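PDB 5EPD: glycerol trinitrate reductase from Agrobacterium tumefaciens, which probably uses FMN to reduce glycerol trinitrate, as an oxidoreductase of the Old Yellow Enzyme family, here in its FMN-free form. Local coordinates for residues Lys180-Ser185 with Gln238-Glu243. Sequence-based numbering, arbitrary orientation.
Sequences KAAANS and QEIGPE
A182 and I240 meet where helix 171-187 runs past the C-terminal end of helix 227-240, a worked example of close helix packing through small residues in a TIM barrel. At the point of nearest approach the CA atoms of A183 and I240 are 6.6 Å apart. With alanines at 182 and 183, the isoleucine methyl comes within van der Waals range of the backbone of helix 171-187. Its CG2 branch does the touching, 4.1 Å from A182 CB and 4.0 Å from A182 O. A chi1 of 72° sets that methyl opposite its own carbonyl carbon, on the side facing A182. These two buried residues form the close-packed, apolar half of the contact.

The other half is looser and partly open to solvent. Here E239 leaves its helix with CG anti to the backbone N (chi1 -179°), then folds at chi2 (61°), which lays the carboxylate end beside the A183 methyl; E239 OE2 stands 3.4 Å from A183 CB. That approach is van der Waals contact, whereas the other carboxylate oxygen, OE1, makes a salt bridge to R179, one residue before 180-185, adding an ionic tie between the two helices.

Beyond I240, G241, with positive phi, is the first residue to leave helical geometry, and the chain goes on through P242 and E243 to strand 245-249. A181 and S185 reach L121 of strand 117-122. The contact thus joins helix 171-187, which precedes strand 193-196, to helix 227-240, which follows it, on the outside of the eight-stranded parallel barrel, with I240 and S185 both touching V193 of strand 193-196.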
loop_
_atom_site.group_PDB
_atom_site.type_symbol
_atom_site.label_atom_id
_atom_site.label_comp_id
_atom_site.label_asym_id
_atom_site.label_seq_id
_atom_site.Cartn_x
_atom_site.Cartn_y
_atom_site.Cartn_z
ATOM N N LYS A 180 -13.811 6.508 7.240
ATOM C CA LYS A 180 -13.401 7.741 7.875
ATOM C C LYS A 180 -11.941 8.032 7.489
ATOM O O LYS A 180 -11.584 9.185 7.194
ATOM C CB LYS A 180 -13.591 7.588 9.390
ATOM C CG LYS A 180 -13.469 8.836 10.235
ATOM C CD LYS A 180 -13.128 8.431 11.675
ATOM C CE LYS A 180 -11.625 8.155 11.874
ATOM N NZ LYS A 180 -11.324 7.005 12.780
ATOM N N ALA A 181 -11.101 6.998 7.445
ATOM C CA ALA A 181 -9.692 7.213 7.086
ATOM C C ALA A 181 -9.531 7.756 5.655
ATOM O O ALA A 181 -8.640 8.554 5.399
ATOM C CB ALA A 181 -8.848 5.957 7.304
ATOM N N ALA A 182 -10.396 7.343 4.738
ATOM C CA ALA A 182 -10.387 7.902 3.388
ATOM C C ALA A 182 -10.729 9.392 3.387
ATOM O O ALA A 182 -10.062 10.166 2.710
ATOM C CB ALA A 182 -11.346 7.151 2.484
ATOM N N ALA A 183 -11.746 9.807 4.142
ATOM C CA ALA A 183 -12.121 11.235 4.177
ATOM C C ALA A 183 -11.076 12.101 4.864
ATOM O O ALA A 183 -10.959 13.279 4.550
ATOM C CB ALA A 183 -13.477 11.424 4.839
ATOM N N ASN A 184 -10.348 11.516 5.819
ATOM C CA ASN A 184 -9.181 12.165 6.438
ATOM C C ASN A 184 -8.014 12.339 5.440
ATOM O O ASN A 184 -7.219 13.284 5.555
ATOM C CB ASN A 184 -8.679 11.363 7.656
ATOM C CG ASN A 184 -9.659 11.367 8.824
ATOM O OD1 ASN A 184 -10.599 12.157 8.860
ATOM N ND2 ASN A 184 -9.434 10.482 9.789
ATOM N N SER A 185 -7.906 11.414 4.486
ATOM C CA SER A 185 -6.864 11.474 3.480
ATOM C C SER A 185 -7.141 12.608 2.516
ATOM O O SER A 185 -6.205 13.273 2.083
ATOM C CB SER A 185 -6.749 10.150 2.720
ATOM O OG SER A 185 -6.424 9.088 3.601
ATOM N N GLN A 238 -17.556 5.241 -2.026
ATOM C CA GLN A 238 -18.741 6.099 -1.850
ATOM C C GLN A 238 -18.393 7.393 -1.136
ATOM O O GLN A 238 -18.803 8.471 -1.564
ATOM C CB GLN A 238 -19.867 5.384 -1.101
ATOM C CG GLN A 238 -21.057 5.022 -1.975
ATOM C CD GLN A 238 -22.272 4.703 -1.144
ATOM O OE1 GLN A 238 -22.797 3.588 -1.190
ATOM N NE2 GLN A 238 -22.706 5.668 -0.341
ATOM N N GLU A 239 -17.635 7.276 -0.054
ATOM C CA GLU A 239 -17.204 8.426 0.704
ATOM C C GLU A 239 -16.537 9.490 -0.159
ATOM O O GLU A 239 -16.842 10.674 -0.003
ATOM C CB GLU A 239 -16.222 7.994 1.798
ATOM C CG GLU A 239 -15.713 9.129 2.697
ATOM C CD GLU A 239 -16.822 9.820 3.467
ATOM O OE1 GLU A 239 -17.814 9.140 3.789
ATOM O OE2 GLU A 239 -16.695 11.036 3.750
ATOM N N ILE A 240 -15.611 9.089 -1.031
ATOM C CA ILE A 240 -14.761 10.062 -1.737
ATOM C C ILE A 240 -14.802 10.007 -3.259
ATOM O O ILE A 240 -14.254 10.892 -3.903
ATOM C CB ILE A 240 -13.283 9.936 -1.298
ATOM C CG1 ILE A 240 -12.632 8.653 -1.836
ATOM C CG2 ILE A 240 -13.178 9.978 0.222
ATOM C CD1 ILE A 240 -11.144 8.561 -1.555
ATOM N N GLY A 241 -15.432 8.981 -3.824
ATOM C CA GLY A 241 -15.494 8.785 -5.266
ATOM C C GLY A 241 -14.680 7.566 -5.694
ATOM O O GLY A 241 -13.593 7.322 -5.172
ATOM N N PRO A 242 -15.198 6.780 -6.646
ATOM C CA PRO A 242 -14.415 5.665 -7.186
ATOM C C PRO A 242 -13.177 6.144 -7.911
ATOM O O PRO A 242 -12.177 5.412 -7.990
ATOM C CB PRO A 242 -15.351 4.985 -8.186
ATOM C CG PRO A 242 -16.650 5.700 -8.135
ATOM C CD PRO A 242 -16.576 6.831 -7.157
ATOM N N GLU A 243 -13.274 7.356 -8.457
ATOM C CA GLU A 243 -12.194 7.992 -9.212
ATOM C C GLU A 243 -11.027 8.464 -8.319
ATOM O O GLU A 243 -10.030 8.914 -8.821
ATOM C CB GLU A 243 -12.741 9.162 -10.074
ATOM C CG GLU A 243 -12.907 10.535 -9.378
ATOM C CD GLU A 243 -14.058 10.622 -8.371
ATOM O OE1 GLU A 243 -15.031 9.846 -8.497
ATOM O OE2 GLU A 243 -13.999 11.492 -7.461
#